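Local coordinates for YjbQ family protein (Aeropyrum pernix, PDB 2P6H) that is of unknown function but belongs to the UPF0047 (YjbQ) family and is found here in a three-chain assembly, at residues D18-G21 and K22-W26; D60-E63 and F64-L68. All blocks are in the same frame, centred on the assembly; numbering follows the deposited sequence.

Contact 1 (D18-G21 and K22-W26). With SO4 (sulfate ion), chain E.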
loop_
_atom_site.group_PDB
_atom_site.type_symbol
_atom_site.label_atom_id
_atom_site.label_comp_id
_atom_site.label_asym_id
_atom_site.label_seq_id
_atom_site.Cartn_x
_atom_site.Cartn_y
_atom_site.Cartn_z
ATOM N N ASP A 18 9.552 10.900 -11.538
ATOM C CA ASP A 18 10.104 11.218 -10.217
ATOM C C ASP A 18 9.616 12.619 -9.823
ATOM O O ASP A 18 10.053 13.630 -10.395
ATOM C CB ASP A 18 11.633 11.227 -10.265
ATOM C CG ASP A 18 12.267 11.529 -8.910
ATOM O OD1 ASP A 18 11.553 11.912 -7.953
ATOM O OD2 ASP A 18 13.503 11.382 -8.802
ATOM N N VAL A 19 8.717 12.685 -8.847
ATOM C CA VAL A 19 8.170 13.982 -8.405
ATOM C C VAL A 19 8.671 14.369 -7.006
ATOM O O VAL A 19 8.120 15.233 -6.337
ATOM C CB VAL A 19 6.622 13.953 -8.433
ATOM C CG1 VAL A 19 6.130 13.687 -9.855
ATOM C CG2 VAL A 19 6.104 12.865 -7.511
ATOM N N THR A 20 9.738 13.734 -6.534
ATOM C CA THR A 20 10.318 14.041 -5.208
ATOM C C THR A 20 10.570 15.528 -5.020
ATOM O O THR A 20 10.294 16.104 -3.976
ATOM C CB THR A 20 11.658 13.327 -5.029
ATOM O OG1 THR A 20 11.518 11.963 -5.434
ATOM C CG2 THR A 20 12.080 13.364 -3.558
ATOM N N GLY A 21 11.137 16.146 -6.052
ATOM C CA GLY A 21 11.466 17.559 -5.987
ATOM C C GLY A 21 10.308 18.454 -5.589
ATOM O O GLY A 21 10.415 19.248 -4.653
ATOM N N LYS A 22 9.198 18.334 -6.306
ATOM C CA LYS A 22 8.008 19.139 -6.040
ATOM C C LYS A 22 7.454 18.903 -4.629
ATOM O O LYS A 22 6.922 19.798 -3.985
ATOM C CB LYS A 22 6.947 18.780 -7.082
ATOM C CG LYS A 22 7.303 19.291 -8.478
ATOM C CD LYS A 22 6.285 18.842 -9.527
ATOM C CE LYS A 22 6.511 19.503 -10.889
ATOM N NZ LYS A 22 5.876 18.699 -11.931
ATOM N N VAL A 23 7.546 17.672 -4.139
ATOM C CA VAL A 23 7.032 17.372 -2.802
ATOM C C VAL A 23 7.837 18.089 -1.735
ATOM O O VAL A 23 7.300 18.680 -0.807
ATOM C CB VAL A 23 7.118 15.866 -2.544
ATOM C CG1 VAL A 23 6.810 15.568 -1.078
ATOM C CG2 VAL A 23 6.124 15.130 -3.424
ATOM N N GLU A 24 9.159 18.037 -1.856
ATOM C CA GLU A 24 10.046 18.684 -0.909
ATOM C C GLU A 24 9.845 20.198 -0.947
ATOM O O GLU A 24 9.932 20.888 0.060
ATOM C CB GLU A 24 11.492 18.312 -1.271
ATOM C CG GLU A 24 11.765 16.806 -1.125
ATOM C CD GLU A 24 13.232 16.505 -1.384
ATOM O OE1 GLU A 24 13.787 17.058 -2.322
ATOM O OE2 GLU A 24 13.805 15.714 -0.636
ATOM N N GLU A 25 9.567 20.703 -2.145
ATOM C CA GLU A 25 9.312 22.100 -2.359
ATOM C C GLU A 25 8.226 22.545 -1.408
ATOM O O GLU A 25 8.443 23.344 -0.506
ATOM C CB GLU A 25 8.840 22.276 -3.797
ATOM C CG GLU A 25 9.740 23.220 -4.590
ATOM C CD GLU A 25 9.043 23.589 -5.876
ATOM O OE1 GLU A 25 7.958 24.151 -5.815
ATOM O OE2 GLU A 25 9.581 23.284 -6.938
ATOM N N TRP A 26 7.051 21.971 -1.642
ATOM C CA TRP A 26 5.872 22.256 -0.832
ATOM C C TRP A 26 6.198 22.075 0.642
ATOM O O TRP A 26 5.845 22.853 1.502
ATOM C CB TRP A 26 4.739 21.296 -1.234
ATOM C CG TRP A 26 3.493 21.614 -0.478
ATOM C CD1 TRP A 26 2.591 22.668 -0.748
ATOM C CD2 TRP A 26 2.986 20.943 0.712
ATOM N NE1 TRP A 26 1.574 22.750 0.144
ATOM C CE2 TRP A 26 1.809 21.647 1.109
ATOM C CE3 TRP A 26 3.409 19.859 1.464
ATOM C CZ2 TRP A 26 1.107 21.241 2.227
ATOM C CZ3 TRP A 26 2.699 19.460 2.583
ATOM C CH2 TRP A 26 1.545 20.158 2.970
HETATM S S SO4 E . 5.271 19.376 -15.386
HETATM O O1 SO4 E . 6.074 20.153 -14.501
HETATM O O2 SO4 E . 5.779 19.029 -16.666
HETATM O O3 SO4 E . 3.936 20.134 -15.616
HETATM O O4 SO4 E . 4.852 18.131 -14.772
#
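Glu-24 N donates to Thr-20 O at 3.1 Å, and Glu-25 N reaches Gly-21 O in the same i to i+4 pattern, both within the first turns of helix 20-28. The bond one step earlier, from Val-23 N to Val-19 O, is weak at 3.3 Å; Val-19 is the N-cap, where the chain leaves strand 15-18. Side-chain hydrogen bonds fix that entrance. Asp-18 OD1 accepts from Thr-20 N at 2.9 Å, nearly along the carboxylate C-O direction, which closes an Asx turn. It also takes the Thr-20 hydroxyl, OG1 to OD1 2.5 Å, on its syn side and 15° out of the carboxylate plane. With chi1 at -47° the hydroxyl is carried beside the backbone N of Thr-20, from where hydroxyl and N-H both reach Asp-18 OD1. Asp-18 OD2 bridges to Arg-113, while Thr-20 OG1 also pairs with Ile-114 N, tying the turn to strand 113-118. Van der Waals contacts follow the helix surface. The Thr-20 and Glu-24 side chains run alongside each other, methyl CG2 of the former 4.0 Å from carboxylate carbon CD of the latter, while Glu-24 CG rests 3.3 Å from Thr-20 O. Val-23 sets its CG2 branch 3.5 Å from Val-19 O; both valines pack on Phe-6 and Ile-114, and Val-23 also meets Leu-37 and Leu-129. The ionic contact is made by Lys-22, whose extended chain leads away from the helix and ends with NZ 3.0 Å from sulfate O1. Lys-9 N binds the same sulfate, and Thr-7 O takes a weak bond from NZ. The chemistry implies a helix start held by one doubly used carboxylate oxygen, with a valine face turned to the sheets and an ammonium group beside an anion probably supplied by the crystallisation liquor.

Contact 2 (D60-E63 and F64-L68); sequences DIVE and FIREL. With SO4 (sulfate ion), chain D.
Glu-63 OE1 meets the Arg-66 guanidinium at its edge, in plane, with the sulfate sulfur also near that plane, at the edge. Arg-66 NE to Glu-63 OE1, 3.3 Å, is a salt bridge whose hydrogen bond is weak, and the carboxylate and guanidinium planes are turned 38° apart. Two bonds to the sulfate are shorter, Arg-66 NH1 to O4 2.7 Å and Arg-66 NH2 to O1 2.9 Å; Leu-14 N binds the same ion. The Phe-64 ring carries Leu-68 CD1 on one face, 3.5 Å above the plane and offset toward the rim. On helix 55-69, an amphipathic helix, the charged Glu-63, Arg-66 and Glu-67 are set against the buried Ile-61, Phe-64 and Ile-65. Ile-61 CG2 lies 3.7 Å from Ile-65 CD1, with Ile-61 on Val-16 and Ile-65 on Ile-93. Bent at chi2 (65°), Glu-63 brings OE2 to 3.2 Å from Glu-67 OE2, a like-charge approach probably eased by Lys-70 of the second subunit, which salt-bridges Glu-67 OE1. With an alanine here instead of Glu-63, Arg-66 NE would probably lose its carboxylate mate, leaving the guanidinium held mainly by the sulfate. Asp-60 takes Lys-76 N and His-77 N, both of the second subunit.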
loop_
_atom_site.group_PDB
_atom_site.type_symbol
_atom_site.label_atom_id
_atom_site.label_comp_id
_atom_site.label_asym_id
_atom_site.label_seq_id
_atom_site.Cartn_x
_atom_site.Cartn_y
_atom_site.Cartn_z
ATOM N N ASP A 60 11.589 -0.542 -16.724
ATOM C CA ASP A 60 11.211 -1.889 -16.303
ATOM C C ASP A 60 9.872 -1.895 -15.556
ATOM O O ASP A 60 9.077 -2.802 -15.651
ATOM C CB ASP A 60 12.281 -2.469 -15.370
ATOM C CG ASP A 60 13.567 -2.830 -16.125
ATOM O OD1 ASP A 60 13.499 -3.058 -17.332
ATOM O OD2 ASP A 60 14.597 -2.912 -15.468
ATOM N N ILE A 61 9.683 -0.827 -14.737
ATOM C CA ILE A 61 8.441 -0.758 -13.998
ATOM C C ILE A 61 7.237 -0.691 -14.930
ATOM O O ILE A 61 6.215 -1.335 -14.730
ATOM C CB ILE A 61 8.530 0.476 -13.125
ATOM C CG1 ILE A 61 9.534 0.185 -11.991
ATOM C CG2 ILE A 61 7.127 0.757 -12.532
ATOM C CD1 ILE A 61 9.747 1.284 -10.944
ATOM N N VAL A 62 7.370 0.114 -15.995
ATOM C CA VAL A 62 6.280 0.165 -16.939
ATOM C C VAL A 62 6.050 -1.175 -17.619
ATOM O O VAL A 62 4.927 -1.632 -17.787
ATOM C CB VAL A 62 6.702 1.150 -17.984
ATOM C CG1 VAL A 62 5.885 0.939 -19.257
ATOM C CG2 VAL A 62 6.483 2.565 -17.482
ATOM N N GLU A 63 7.140 -1.839 -18.033
ATOM C CA GLU A 63 6.978 -3.137 -18.668
ATOM C C GLU A 63 6.390 -4.177 -17.705
ATOM O O GLU A 63 5.589 -5.020 -18.093
ATOM C CB GLU A 63 8.329 -3.609 -19.199
ATOM C CG GLU A 63 8.265 -5.008 -19.820
ATOM C CD GLU A 63 7.389 -5.028 -21.064
ATOM O OE1 GLU A 63 7.134 -3.958 -21.642
ATOM O OE2 GLU A 63 6.985 -6.117 -21.462
ATOM N N PHE A 64 6.798 -4.111 -16.443
ATOM C CA PHE A 64 6.295 -5.024 -15.417
ATOM C C PHE A 64 4.784 -4.857 -15.299
ATOM O O PHE A 64 4.019 -5.801 -15.267
ATOM C CB PHE A 64 7.002 -4.686 -14.089
ATOM C CG PHE A 64 6.461 -5.455 -12.892
ATOM C CD1 PHE A 64 6.554 -6.840 -12.842
ATOM C CD2 PHE A 64 5.950 -4.753 -11.809
ATOM C CE1 PHE A 64 6.127 -7.521 -11.702
ATOM C CE2 PHE A 64 5.523 -5.440 -10.671
ATOM C CZ PHE A 64 5.612 -6.824 -10.613
ATOM N N ILE A 65 4.378 -3.569 -15.235
ATOM C CA ILE A 65 2.965 -3.236 -15.138
ATOM C C ILE A 65 2.200 -3.703 -16.392
ATOM O O ILE A 65 1.130 -4.274 -16.327
ATOM C CB ILE A 65 2.842 -1.709 -14.907
ATOM C CG1 ILE A 65 3.209 -1.352 -13.459
ATOM C CG2 ILE A 65 1.392 -1.251 -15.144
ATOM C CD1 ILE A 65 3.545 0.130 -13.294
ATOM N N ARG A 66 2.803 -3.438 -17.572
ATOM C CA ARG A 66 2.164 -3.844 -18.815
ATOM C C ARG A 66 1.885 -5.345 -18.829
ATOM O O ARG A 66 0.807 -5.799 -19.192
ATOM C CB ARG A 66 3.094 -3.475 -19.971
ATOM C CG ARG A 66 2.378 -3.492 -21.320
ATOM C CD ARG A 66 3.365 -3.524 -22.492
ATOM N NE ARG A 66 4.308 -2.407 -22.397
ATOM C CZ ARG A 66 3.853 -1.189 -22.739
ATOM N NH1 ARG A 66 2.604 -1.035 -23.144
ATOM N NH2 ARG A 66 4.670 -0.134 -22.664
ATOM N N GLU A 67 2.873 -6.124 -18.396
ATOM C CA GLU A 67 2.783 -7.588 -18.330
ATOM C C GLU A 67 1.637 -8.075 -17.419
ATOM O O GLU A 67 0.894 -8.990 -17.747
ATOM C CB GLU A 67 4.129 -8.129 -17.831
ATOM C CG GLU A 67 5.100 -8.440 -18.977
ATOM C CD GLU A 67 6.506 -8.610 -18.432
ATOM O OE1 GLU A 67 6.643 -9.128 -17.325
ATOM O OE2 GLU A 67 7.447 -8.225 -19.111
ATOM N N LEU A 68 1.544 -7.464 -16.201
ATOM C CA LEU A 68 0.524 -7.924 -15.259
ATOM C C LEU A 68 -0.845 -7.430 -15.580
ATOM O O LEU A 68 -1.826 -8.158 -15.513
ATOM C CB LEU A 68 0.780 -7.257 -13.975
ATOM C CG LEU A 68 2.131 -7.656 -13.372
ATOM C CD1 LEU A 68 2.349 -7.067 -11.976
ATOM C CD2 LEU A 68 2.296 -9.169 -13.228
HETATM S S SO4 D . 2.634 2.656 -24.075
HETATM O O1 SO4 D . 4.035 2.202 -24.298
HETATM O O2 SO4 D . 2.653 3.829 -23.128
HETATM O O3 SO4 D . 2.030 3.076 -25.393
HETATM O O4 SO4 D . 1.827 1.547 -23.513
#

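In the fold
Contact 1 and contact 2 occupy different helices on opposite sides of the chain's centre, their own centres 24 Å apart and their nearest atoms about 10 Å apart, without touching. Strand 15-18 links them: 18-26 continues from its end into helix 20-28, while 60-68 packs on its Val-16. Each contact holds a sulfate, and both ions also bind backbone nitrogens near the turn joining strands 2-9 and 15-18, Lys-9 N and Leu-14 N. No active site is established, and the sulfates, probably from the crystallisation liquor, are not evidence for one. Contact 1 is built within one chain, whereas contact 2 also faces the second subunit.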